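Local atomic coordinates of PKS (Streptomyces sp. CNQ431, PDB entry 5YDA), a protein that serves as the acyltransferase domain of a splenocin polyketide synthase, a broadly selective domain that probably loads acyl building blocks onto an acyl carrier protein. Residues Arg78-Val83 and Arg417-Gly422; Val33-Ala38 and Ala69-Arg74. All coordinates share one frame; numbering follows the deposited sequence.

Interaction 1: Arg78-Val83 and Arg417-Gly422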
loop_
_atom_site.group_PDB
_atom_site.type_symbol
_atom_site.label_atom_id
_atom_site.label_comp_id
_atom_site.label_asym_id
_atom_site.label_seq_id
_atom_site.Cartn_x
_atom_site.Cartn_y
_atom_site.Cartn_z
ATOM N N ARG A 78 -8.749 23.226 13.548
ATOM C CA ARG A 78 -9.116 21.829 13.772
ATOM C C ARG A 78 -9.752 21.189 12.543
ATOM O O ARG A 78 -9.505 20.012 12.262
ATOM C CB ARG A 78 -10.061 21.707 14.978
ATOM C CG ARG A 78 -9.369 21.821 16.354
ATOM C CD ARG A 78 -10.144 21.157 17.529
ATOM N NE ARG A 78 -11.586 20.982 17.316
ATOM C CZ ARG A 78 -12.210 19.800 17.317
ATOM N NH1 ARG A 78 -11.515 18.681 17.531
ATOM N NH2 ARG A 78 -13.527 19.732 17.107
ATOM N N HIS A 79 -10.589 21.928 11.823
ATOM C CA HIS A 79 -11.290 21.414 10.653
ATOM C C HIS A 79 -10.513 21.807 9.402
ATOM O O HIS A 79 -10.331 22.999 9.133
ATOM C CB HIS A 79 -12.717 21.956 10.598
ATOM C CG HIS A 79 -13.616 21.410 11.664
ATOM N ND1 HIS A 79 -14.633 20.521 11.395
ATOM C CD2 HIS A 79 -13.657 21.634 12.998
ATOM C CE1 HIS A 79 -15.257 20.213 12.516
ATOM N NE2 HIS A 79 -14.685 20.876 13.504
ATOM N N ARG A 80 -10.066 20.813 8.630
ATOM C CA ARG A 80 -9.126 21.044 7.542
ATOM C C ARG A 80 -9.607 20.413 6.245
ATOM O O ARG A 80 -10.258 19.366 6.250
ATOM C CB ARG A 80 -7.745 20.471 7.869
ATOM C CG ARG A 80 -7.209 20.881 9.206
ATOM C CD ARG A 80 -5.811 20.325 9.453
ATOM N NE ARG A 80 -5.227 20.952 10.637
ATOM C CZ ARG A 80 -4.068 20.614 11.187
ATOM N NH1 ARG A 80 -3.330 19.634 10.668
ATOM N NH2 ARG A 80 -3.639 21.268 12.262
ATOM N N LEU A 81 -9.255 21.053 5.129
ATOM C CA LEU A 81 -9.296 20.411 3.818
ATOM C C LEU A 81 -8.184 20.996 2.954
ATOM O O LEU A 81 -7.571 22.009 3.291
ATOM C CB LEU A 81 -10.668 20.555 3.138
ATOM C CG LEU A 81 -11.298 21.904 2.772
ATOM C CD1 LEU A 81 -10.641 22.568 1.568
ATOM C CD2 LEU A 81 -12.785 21.696 2.509
ATOM N N THR A 82 -7.920 20.339 1.830
ATOM C CA THR A 82 -6.924 20.817 0.889
ATOM C C THR A 82 -7.463 20.650 -0.516
ATOM O O THR A 82 -8.372 19.857 -0.759
ATOM C CB THR A 82 -5.583 20.069 0.978
ATOM O OG1 THR A 82 -5.777 18.693 0.612
ATOM C CG2 THR A 82 -4.966 20.172 2.369
ATOM N N VAL A 83 -6.882 21.418 -1.438
ATOM C CA VAL A 83 -7.001 21.176 -2.868
ATOM C C VAL A 83 -5.594 21.057 -3.431
ATOM O O VAL A 83 -4.629 21.535 -2.833
ATOM C CB VAL A 83 -7.796 22.289 -3.590
ATOM C CG1 VAL A 83 -9.210 22.366 -3.038
ATOM C CG2 VAL A 83 -7.086 23.636 -3.448
ATOM N N ARG A 417 -4.545 15.108 2.168
ATOM C CA ARG A 417 -5.462 14.397 3.049
ATOM C C ARG A 417 -4.791 14.029 4.366
ATOM O O ARG A 417 -5.400 14.144 5.440
ATOM C CB ARG A 417 -5.976 13.155 2.336
ATOM C CG ARG A 417 -7.089 12.447 3.047
ATOM C CD ARG A 417 -7.589 11.321 2.159
ATOM N NE ARG A 417 -8.356 10.354 2.927
ATOM C CZ ARG A 417 -9.675 10.401 3.035
ATOM N NH1 ARG A 417 -10.331 11.366 2.399
ATOM N NH2 ARG A 417 -10.321 9.493 3.769
ATOM N N LEU A 418 -3.531 13.599 4.308
ATOM C CA LEU A 418 -2.802 13.316 5.537
ATOM C C LEU A 418 -2.700 14.567 6.416
ATOM O O LEU A 418 -2.917 14.497 7.632
ATOM C CB LEU A 418 -1.425 12.745 5.196
ATOM C CG LEU A 418 -1.455 11.253 4.853
ATOM C CD1 LEU A 418 -0.183 10.818 4.150
ATOM C CD2 LEU A 418 -1.674 10.427 6.125
ATOM N N TRP A 419 -2.408 15.727 5.814
ATOM C CA TRP A 419 -2.385 16.962 6.591
ATOM C C TRP A 419 -3.756 17.270 7.182
ATOM O O TRP A 419 -3.864 17.649 8.356
ATOM C CB TRP A 419 -1.906 18.135 5.733
ATOM C CG TRP A 419 -1.971 19.463 6.470
ATOM C CD1 TRP A 419 -1.019 19.986 7.304
ATOM C CD2 TRP A 419 -3.049 20.415 6.449
ATOM N NE1 TRP A 419 -1.435 21.200 7.796
ATOM C CE2 TRP A 419 -2.674 21.489 7.286
ATOM C CE3 TRP A 419 -4.288 20.467 5.796
ATOM C CZ2 TRP A 419 -3.495 22.599 7.489
ATOM C CZ3 TRP A 419 -5.098 21.570 5.993
ATOM C CH2 TRP A 419 -4.702 22.621 6.841
ATOM N N SER A 420 -4.818 17.113 6.382
ATOM C CA SER A 420 -6.166 17.394 6.869
ATOM C C SER A 420 -6.529 16.539 8.078
ATOM O O SER A 420 -7.299 16.979 8.939
ATOM C CB SER A 420 -7.184 17.183 5.751
ATOM O OG SER A 420 -7.077 18.209 4.779
ATOM N N ALA A 421 -6.003 15.318 8.157
ATOM C CA ALA A 421 -6.293 14.456 9.293
ATOM C C ALA A 421 -5.443 14.786 10.509
ATOM O O ALA A 421 -5.689 14.226 11.585
ATOM C CB ALA A 421 -6.085 12.987 8.913
ATOM N N GLY A 422 -4.448 15.661 10.371
ATOM C CA GLY A 422 -3.609 16.040 11.483
ATOM C C GLY A 422 -2.157 15.619 11.384
ATOM O O GLY A 422 -1.419 15.792 12.359
HETATM O O HOH W 1 -9.898 18.077 9.581
#
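Arg-80 lays its side chain over one face of the Trp-419 indole. The two side chains cross at about a right angle. CD sits over the six-membered ring, 3.6 Å from its centroid, a CH-pi contact. The guanidinium continues flat over the indole, with planes 16° apart and centres 4.6 Å apart. This is also an off-centre cation-pi contact with the five-membered ring. At the root of the side chain, CB packs 3.4 Å from Trp-419 CZ3.

One direct hydrogen bond joins the segments. Arg-80 NH1 donates to Trp-419 O at 3.1 Å with an N-H...O angle of 161°, and the oxygen lies in the guanidinium plane. Gly-422 N donates to the same oxygen from the opposite face of the carbonyl plane, so two donors grip it. NH1 also forms a salt bridge with Asp-424, and NE bonds to Leu-77 O; together these bonds should fix the rotation of the guanidinium. Water 1 adds a second route, accepting from Arg-80 N and probably donating to Ser-420 O, both at 2.9 Å. Ser-420 OG makes a weak hydrogen bond to Gly-416 O.

Van der Waals packing extends the contact along the strand. Thr-82 CG2 approaches Trp-419 CE3 to 3.5 Å, obliquely to the ring. Trp-419 CG is anti to its backbone N (chi1 175°), which helps bring the indole across to the strand. Ser-420 OG lies 3.3 Å from Leu-81 CA.

Gly-422, the first residue after the helix to leave helical angles, has positive phi and completes a Schellman motif. Here the end of helix 407-420 packs on strand 79-85 of the small N-terminal sheet. This is consistent with modular polyketide synthases, in which the chain after the acyltransferase packs back on the ketosynthase-to-acyltransferase linker.

Interaction 2: Val33-Ala38 and Ala69-Arg74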
loop_
_atom_site.group_PDB
_atom_site.type_symbol
_atom_site.label_atom_id
_atom_site.label_comp_id
_atom_site.label_asym_id
_atom_site.label_seq_id
_atom_site.Cartn_x
_atom_site.Cartn_y
_atom_site.Cartn_z
ATOM N N VAL A 33 -0.205 22.017 -3.081
ATOM C CA VAL A 33 -1.290 21.739 -2.151
ATOM C C VAL A 33 -1.649 23.037 -1.442
ATOM O O VAL A 33 -0.763 23.729 -0.929
ATOM C CB VAL A 33 -0.879 20.657 -1.141
ATOM C CG1 VAL A 33 -2.031 20.323 -0.204
ATOM C CG2 VAL A 33 -0.377 19.419 -1.871
ATOM N N LEU A 34 -2.944 23.371 -1.417
ATOM C CA LEU A 34 -3.432 24.550 -0.705
ATOM C C LEU A 34 -4.173 24.124 0.556
ATOM O O LEU A 34 -5.237 23.490 0.456
ATOM C CB LEU A 34 -4.353 25.380 -1.599
ATOM C CG LEU A 34 -3.805 25.794 -2.966
ATOM C CD1 LEU A 34 -4.791 26.687 -3.678
ATOM C CD2 LEU A 34 -2.462 26.491 -2.829
ATOM N N PRO A 35 -3.679 24.452 1.751
ATOM C CA PRO A 35 -4.389 24.088 2.985
ATOM C C PRO A 35 -5.418 25.127 3.397
ATOM O O PRO A 35 -5.226 26.335 3.235
ATOM C CB PRO A 35 -3.257 24.031 4.017
ATOM C CG PRO A 35 -2.305 25.109 3.555
ATOM C CD PRO A 35 -2.378 25.094 2.028
ATOM N N VAL A 36 -6.525 24.636 3.952
ATOM C CA VAL A 36 -7.609 25.464 4.471
ATOM C C VAL A 36 -8.030 24.880 5.810
ATOM O O VAL A 36 -8.296 23.676 5.906
ATOM C CB VAL A 36 -8.823 25.507 3.522
ATOM C CG1 VAL A 36 -9.858 26.501 4.024
ATOM C CG2 VAL A 36 -8.402 25.823 2.093
ATOM N N SER A 37 -8.101 25.721 6.839
ATOM C CA SER A 37 -8.545 25.271 8.150
ATOM C C SER A 37 -9.460 26.305 8.788
ATOM O O SER A 37 -9.194 27.507 8.725
ATOM C CB SER A 37 -7.362 24.989 9.083
ATOM O OG SER A 37 -6.583 26.146 9.295
ATOM N N ALA A 38 -10.537 25.822 9.405
ATOM C CA ALA A 38 -11.494 26.671 10.105
ATOM C C ALA A 38 -11.744 26.097 11.492
ATOM O O ALA A 38 -11.068 25.152 11.903
ATOM C CB ALA A 38 -12.804 26.785 9.316
ATOM N N ALA A 69 1.328 31.796 1.545
ATOM C CA ALA A 69 0.511 32.625 2.424
ATOM C C ALA A 69 -0.469 31.777 3.220
ATOM O O ALA A 69 -0.735 32.059 4.395
ATOM C CB ALA A 69 -0.232 33.682 1.603
ATOM N N LEU A 70 -1.029 30.739 2.589
ATOM C CA LEU A 70 -1.925 29.824 3.286
ATOM C C LEU A 70 -1.197 29.024 4.359
ATOM O O LEU A 70 -1.838 28.558 5.307
ATOM C CB LEU A 70 -2.579 28.877 2.281
ATOM C CG LEU A 70 -4.070 28.977 1.939
ATOM C CD1 LEU A 70 -4.732 30.197 2.527
ATOM C CD2 LEU A 70 -4.266 28.934 0.445
ATOM N N ARG A 71 0.123 28.858 4.226
ATOM C CA ARG A 71 0.959 28.163 5.201
ATOM C C ARG A 71 1.451 29.082 6.313
ATOM O O ARG A 71 1.279 28.771 7.494
ATOM C CB ARG A 71 2.161 27.524 4.508
ATOM C CG ARG A 71 1.838 26.297 3.701
ATOM C CD ARG A 71 2.931 26.056 2.693
ATOM N NE ARG A 71 2.810 24.760 2.037
ATOM C CZ ARG A 71 1.877 24.450 1.137
ATOM N NH1 ARG A 71 0.962 25.345 0.779
ATOM N NH2 ARG A 71 1.860 23.240 0.586
ATOM N N ALA A 72 2.030 30.235 5.955
ATOM C CA ALA A 72 2.685 31.089 6.944
ATOM C C ALA A 72 1.717 32.046 7.638
ATOM O O ALA A 72 1.888 32.333 8.828
ATOM C CB ALA A 72 3.821 31.875 6.283
ATOM N N ASP A 73 0.682 32.527 6.937
ATOM C CA ASP A 73 -0.144 33.642 7.404
ATOM C C ASP A 73 -1.440 33.222 8.100
ATOM O O ASP A 73 -2.272 34.088 8.397
ATOM C CB ASP A 73 -0.503 34.581 6.241
ATOM C CG ASP A 73 0.714 35.118 5.513
ATOM O OD1 ASP A 73 1.846 34.954 6.015
ATOM O OD2 ASP A 73 0.533 35.716 4.432
ATOM N N ARG A 74 -1.644 31.935 8.359
ATOM C CA ARG A 74 -2.863 31.477 9.012
ATOM C C ARG A 74 -2.520 30.343 9.969
ATOM O O ARG A 74 -1.538 29.620 9.755
ATOM C CB ARG A 74 -3.913 31.003 7.988
ATOM C CG ARG A 74 -4.570 32.142 7.199
ATOM C CD ARG A 74 -5.791 32.707 7.927
ATOM N NE ARG A 74 -5.770 34.167 8.072
ATOM C CZ ARG A 74 -5.994 35.031 7.083
ATOM N NH1 ARG A 74 -6.241 34.589 5.852
ATOM N NH2 ARG A 74 -5.964 36.340 7.321
#
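Arg-71 meets Val-33 O with the end of its guanidinium, and both terminal nitrogens donate to that single oxygen. NH1 does so at 2.9 Å, nearly in line with the C=O bond. NH2 does so at 3.1 Å from a more bent direction, with a C=O...N angle of 137°. The oxygen lies close to the guanidinium plane, at its edge. The Arg-71 chain is extended from CG to NE (chi2 159°, chi3 170°), which carries the charged group from the helix to the strand. NH1 also bonds to Ala-67 O and NH2 to Pro-428 O, so each nitrogen has a second acceptor.

The Pro-35 ring crosses the Arg-71 side chain at about a right angle, with CD 3.6 Å from NH1. The same CD packs 3.8 Å from Leu-70 CB. Leu-70 CB points toward the strand, and the CD2 branch of Leu-70 reaches Leu-34 CB at 4.1 Å.

Helix 63-72 thus packs against strand 32-38. Leu-70 also touches Leu-51 of helix 43-56, while Pro-35 meets Trp-419 of helix 407-420 and Leu-427 of the C-terminal tail.

Interactions 1 and 2 share one two-stranded antiparallel sheet, and their centres are about 10 Å apart. Strands 32-38 and 79-85 are joined by probable backbone hydrogen bonds, His-79 O to Ala-38 N at 2.8 Å and Val-83 O to Leu-34 N at 2.9 Å. Side chains link the contacts too: Trp-419 CH2 packs 3.5 Å from Pro-35 CB. A short loop joins helix 63-72 to strand 79-85, whereas helix 407-420 comes from near the C-terminal end. Both contacts are structural. The probable nucleophile elbow lies in another part of the fold, between strand 195-198 of the six-stranded sheet and helix 201-210.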